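Local coordinates for protein chymotrypsin-like serine protease (Equine arteritis virus, PDB 1MBM) that probably cleaves viral polyprotein as a chymotrypsin-like serine endopeptidase of equine arteritis virus, at residues G4-G15 and V34-I45. Sequence-based numbering, arbitrary orientation.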
loop_
_atom_site.group_PDB
_atom_site.type_symbol
_atom_site.label_atom_id
_atom_site.label_comp_id
_atom_site.label_asym_id
_atom_site.label_seq_id
_atom_site.Cartn_x
_atom_site.Cartn_y
_atom_site.Cartn_z
ATOM N N GLY A 4 10.694 4.333 -9.421
ATOM C CA GLY A 4 11.927 5.056 -9.165
ATOM C C GLY A 4 12.107 5.615 -7.770
ATOM O O GLY A 4 13.245 5.805 -7.317
ATOM N N ASN A 5 10.995 5.858 -7.081
ATOM C CA ASN A 5 11.040 6.409 -5.731
ATOM C C ASN A 5 10.831 5.370 -4.613
ATOM O O ASN A 5 10.562 5.721 -3.463
ATOM C CB ASN A 5 10.021 7.542 -5.602
ATOM C CG ASN A 5 8.584 7.033 -5.556
ATOM O OD1 ASN A 5 8.220 6.093 -6.266
ATOM N ND2 ASN A 5 7.765 7.645 -4.707
ATOM N N VAL A 6 10.990 4.096 -4.945
ATOM C CA VAL A 6 10.790 3.040 -3.966
ATOM C C VAL A 6 12.122 2.496 -3.456
ATOM O O VAL A 6 13.018 2.200 -4.238
ATOM C CB VAL A 6 9.923 1.905 -4.548
ATOM C CG1 VAL A 6 9.883 0.687 -3.606
ATOM C CG2 VAL A 6 8.521 2.426 -4.825
ATOM N N GLY A 7 12.252 2.379 -2.137
ATOM C CA GLY A 7 13.469 1.845 -1.555
ATOM C C GLY A 7 13.257 0.816 -0.457
ATOM O O GLY A 7 12.122 0.492 -0.096
ATOM N N PHE A 8 14.370 0.294 0.057
ATOM C CA PHE A 8 14.359 -0.683 1.136
ATOM C C PHE A 8 14.590 0.029 2.465
ATOM O O PHE A 8 15.396 0.942 2.548
ATOM C CB PHE A 8 15.474 -1.713 0.934
ATOM C CG PHE A 8 15.242 -2.658 -0.213
ATOM C CD1 PHE A 8 14.424 -3.767 -0.060
ATOM C CD2 PHE A 8 15.865 -2.453 -1.433
ATOM C CE1 PHE A 8 14.218 -4.646 -1.106
ATOM C CE2 PHE A 8 15.665 -3.331 -2.487
ATOM C CZ PHE A 8 14.844 -4.429 -2.323
ATOM N N VAL A 9 13.882 -0.400 3.506
ATOM C CA VAL A 9 14.005 0.200 4.836
ATOM C C VAL A 9 14.362 -0.884 5.860
ATOM O O VAL A 9 13.749 -1.956 5.863
ATOM C CB VAL A 9 12.691 0.896 5.265
ATOM C CG1 VAL A 9 12.789 1.451 6.666
ATOM C CG2 VAL A 9 12.324 2.038 4.285
ATOM N N ALA A 10 15.369 -0.612 6.696
ATOM C CA ALA A 10 15.777 -1.529 7.756
ATOM C C ALA A 10 15.825 -0.831 9.122
ATOM O O ALA A 10 16.575 0.132 9.316
ATOM C CB ALA A 10 17.138 -2.144 7.436
ATOM N N GLY A 11 15.024 -1.336 10.057
ATOM C CA GLY A 11 14.982 -0.859 11.434
ATOM C C GLY A 11 14.908 -2.088 12.323
ATOM O O GLY A 11 15.811 -2.931 12.289
ATOM N N SER A 12 13.843 -2.211 13.112
ATOM C CA SER A 12 13.636 -3.409 13.927
ATOM C C SER A 12 13.228 -4.550 13.008
ATOM O O SER A 12 13.373 -5.733 13.340
ATOM C CB SER A 12 12.549 -3.191 14.980
ATOM O OG SER A 12 13.047 -2.478 16.099
ATOM N N SER A 13 12.681 -4.190 11.852
ATOM C CA SER A 13 12.345 -5.207 10.870
ATOM C C SER A 13 12.769 -4.751 9.472
ATOM O O SER A 13 13.343 -3.676 9.312
ATOM C CB SER A 13 10.871 -5.588 10.959
ATOM O OG SER A 13 10.544 -6.569 9.995
ATOM N N TYR A 14 12.497 -5.571 8.465
ATOM C CA TYR A 14 12.923 -5.278 7.102
ATOM C C TYR A 14 11.697 -4.991 6.281
ATOM O O TYR A 14 10.755 -5.789 6.258
ATOM C CB TYR A 14 13.692 -6.461 6.502
ATOM C CG TYR A 14 15.041 -6.683 7.139
ATOM C CD1 TYR A 14 15.989 -5.667 7.163
ATOM C CD2 TYR A 14 15.358 -7.893 7.729
ATOM C CE1 TYR A 14 17.222 -5.856 7.753
ATOM C CE2 TYR A 14 16.595 -8.097 8.323
ATOM C CZ TYR A 14 17.521 -7.067 8.333
ATOM O OH TYR A 14 18.759 -7.252 8.924
ATOM N N GLY A 15 11.697 -3.840 5.626
ATOM C CA GLY A 15 10.532 -3.430 4.872
ATOM C C GLY A 15 10.844 -2.599 3.652
ATOM O O GLY A 15 11.989 -2.561 3.161
ATOM N N VAL A 34 8.165 -1.683 10.947
ATOM C CA VAL A 34 9.426 -1.901 10.252
ATOM C C VAL A 34 10.511 -1.057 10.938
ATOM O O VAL A 34 11.641 -1.516 11.155
ATOM C CB VAL A 34 9.311 -1.524 8.765
ATOM C CG1 VAL A 34 10.694 -1.375 8.124
ATOM C CG2 VAL A 34 8.475 -2.567 8.024
ATOM N N VAL A 35 10.147 0.176 11.287
ATOM C CA VAL A 35 11.043 1.094 11.996
ATOM C C VAL A 35 11.400 0.560 13.385
ATOM O O VAL A 35 12.571 0.338 13.701
ATOM C CB VAL A 35 10.400 2.502 12.125
ATOM C CG1 VAL A 35 11.262 3.408 12.958
ATOM C CG2 VAL A 35 10.189 3.115 10.748
ATOM N N GLY A 36 10.384 0.330 14.212
ATOM C CA GLY A 36 10.609 -0.164 15.560
ATOM C C GLY A 36 10.577 0.960 16.576
ATOM O O GLY A 36 10.712 2.130 16.218
ATOM N N ARG A 37 10.439 0.602 17.849
ATOM C CA ARG A 37 10.327 1.582 18.928
ATOM C C ARG A 37 11.476 2.599 19.037
ATOM O O ARG A 37 11.248 3.746 19.388
ATOM C CB ARG A 37 10.074 0.891 20.274
ATOM C CG ARG A 37 10.726 1.610 21.455
ATOM C CD ARG A 37 9.842 1.853 22.665
ATOM N NE ARG A 37 10.655 2.214 23.824
ATOM C CZ ARG A 37 10.265 2.087 25.085
ATOM N NH1 ARG A 37 9.059 1.613 25.372
ATOM N NH2 ARG A 37 11.081 2.438 26.066
ATOM N N ALA A 38 12.700 2.196 18.718
ATOM C CA ALA A 38 13.818 3.135 18.761
ATOM C C ALA A 38 13.630 4.287 17.762
ATOM O O ALA A 38 14.413 5.235 17.754
ATOM C CB ALA A 38 15.136 2.422 18.531
ATOM N N ASN A 39 12.586 4.192 16.932
ATOM C CA ASN A 39 12.193 5.234 15.978
ATOM C C ASN A 39 13.204 5.599 14.893
ATOM O O ASN A 39 13.015 6.577 14.165
ATOM C CB ASN A 39 11.720 6.502 16.704
ATOM C CG ASN A 39 10.212 6.536 16.904
ATOM O OD1 ASN A 39 9.701 6.283 17.997
ATOM N ND2 ASN A 39 9.497 6.865 15.845
ATOM N N MET A 40 14.257 4.796 14.771
ATOM C CA MET A 40 15.300 5.040 13.789
ATOM C C MET A 40 15.361 3.911 12.759
ATOM O O MET A 40 15.152 2.749 13.099
ATOM C CB MET A 40 16.642 5.181 14.496
ATOM C CG MET A 40 17.609 6.107 13.810
ATOM S SD MET A 40 18.875 6.716 14.941
ATOM C CE MET A 40 19.762 5.187 15.335
ATOM N N ALA A 41 15.637 4.255 11.504
ATOM C CA ALA A 41 15.740 3.250 10.449
ATOM C C ALA A 41 16.526 3.755 9.244
ATOM O O ALA A 41 16.560 4.947 8.952
ATOM C CB ALA A 41 14.368 2.773 10.023
ATOM N N THR A 42 17.142 2.830 8.525
ATOM C CA THR A 42 17.970 3.208 7.393
ATOM C C THR A 42 17.276 2.901 6.070
ATOM O O THR A 42 16.801 1.785 5.854
ATOM C CB THR A 42 19.332 2.502 7.475
ATOM O OG1 THR A 42 20.047 2.946 8.648
ATOM C CG2 THR A 42 20.217 2.958 6.330
ATOM N N LEU A 43 17.213 3.910 5.203
ATOM C CA LEU A 43 16.627 3.792 3.871
ATOM C C LEU A 43 17.739 3.532 2.854
ATOM O O LEU A 43 18.799 4.156 2.899
ATOM C CB LEU A 43 15.911 5.091 3.491
ATOM C CG LEU A 43 15.556 5.287 2.015
ATOM C CD1 LEU A 43 14.456 4.310 1.608
ATOM C CD2 LEU A 43 15.121 6.726 1.743
ATOM N N LYS A 44 17.498 2.598 1.951
ATOM C CA LYS A 44 18.423 2.325 0.870
ATOM C C LYS A 44 17.660 2.547 -0.431
ATOM O O LYS A 44 16.674 1.865 -0.685
ATOM C CB LYS A 44 18.909 0.885 0.940
ATOM C CG LYS A 44 19.843 0.484 -0.193
ATOM C CD LYS A 44 20.119 -1.008 -0.151
ATOM C CE LYS A 44 20.400 -1.555 -1.537
ATOM N NZ LYS A 44 20.483 -3.042 -1.539
ATOM N N ILE A 45 18.118 3.503 -1.237
ATOM C CA ILE A 45 17.522 3.786 -2.541
ATOM C C ILE A 45 18.595 4.316 -3.503
ATOM O O ILE A 45 19.366 5.211 -3.154
ATOM C CB ILE A 45 16.308 4.746 -2.411
ATOM C CG1 ILE A 45 15.601 4.913 -3.762
ATOM C CG2 ILE A 45 16.710 6.081 -1.812
ATOM C CD1 ILE A 45 14.296 5.661 -3.657
HETATM O O HOH W 1 19.193 1.413 11.114
HETATM O O HOH W 2 13.776 -0.196 17.019
#
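F8 and A10 pair with K44 and T42 in an antiparallel ladder that closes the six-stranded N-terminal barrel, joining its first strand, 6-10, to strand 40-45. Each of these two pairs makes two backbone hydrogen bonds; the shortest runs from K44 N to F8 O at 2.7 Å. Between them sits the non-hydrogen-bonded pair V9 and L43, whose side chains turn into the barrel. With CG1 anti to its backbone N (chi1 177°), V9 lays that methyl against V34 CG1 at 3.8 Å and A41 CB at 3.9 Å, while its CG2 meets L43 CD1. Where strand 6-10 begins and 40-45 ends, the extended I45 side chain lays CD1 against the backbone of residues 4-6, 3.6 Å from N5 C. F8, A10, T42 and K44 face outward, and T42 OG1 bonds to T51 OG1 and a water. Past A10, loop 11-13 is bonded to the C-terminal end of helix 32-35: S13 N bonds to V34 O at 3.0 Å, and S12 N reaches V35 O from above the carbonyl plane. A water links S12 OG to A38 N. V34 also touches the probable Ser-His-Asp triad, so the helix end of this contact lies beside the likely active site, in the closed antiparallel barrel of a chymotrypsin-like protease.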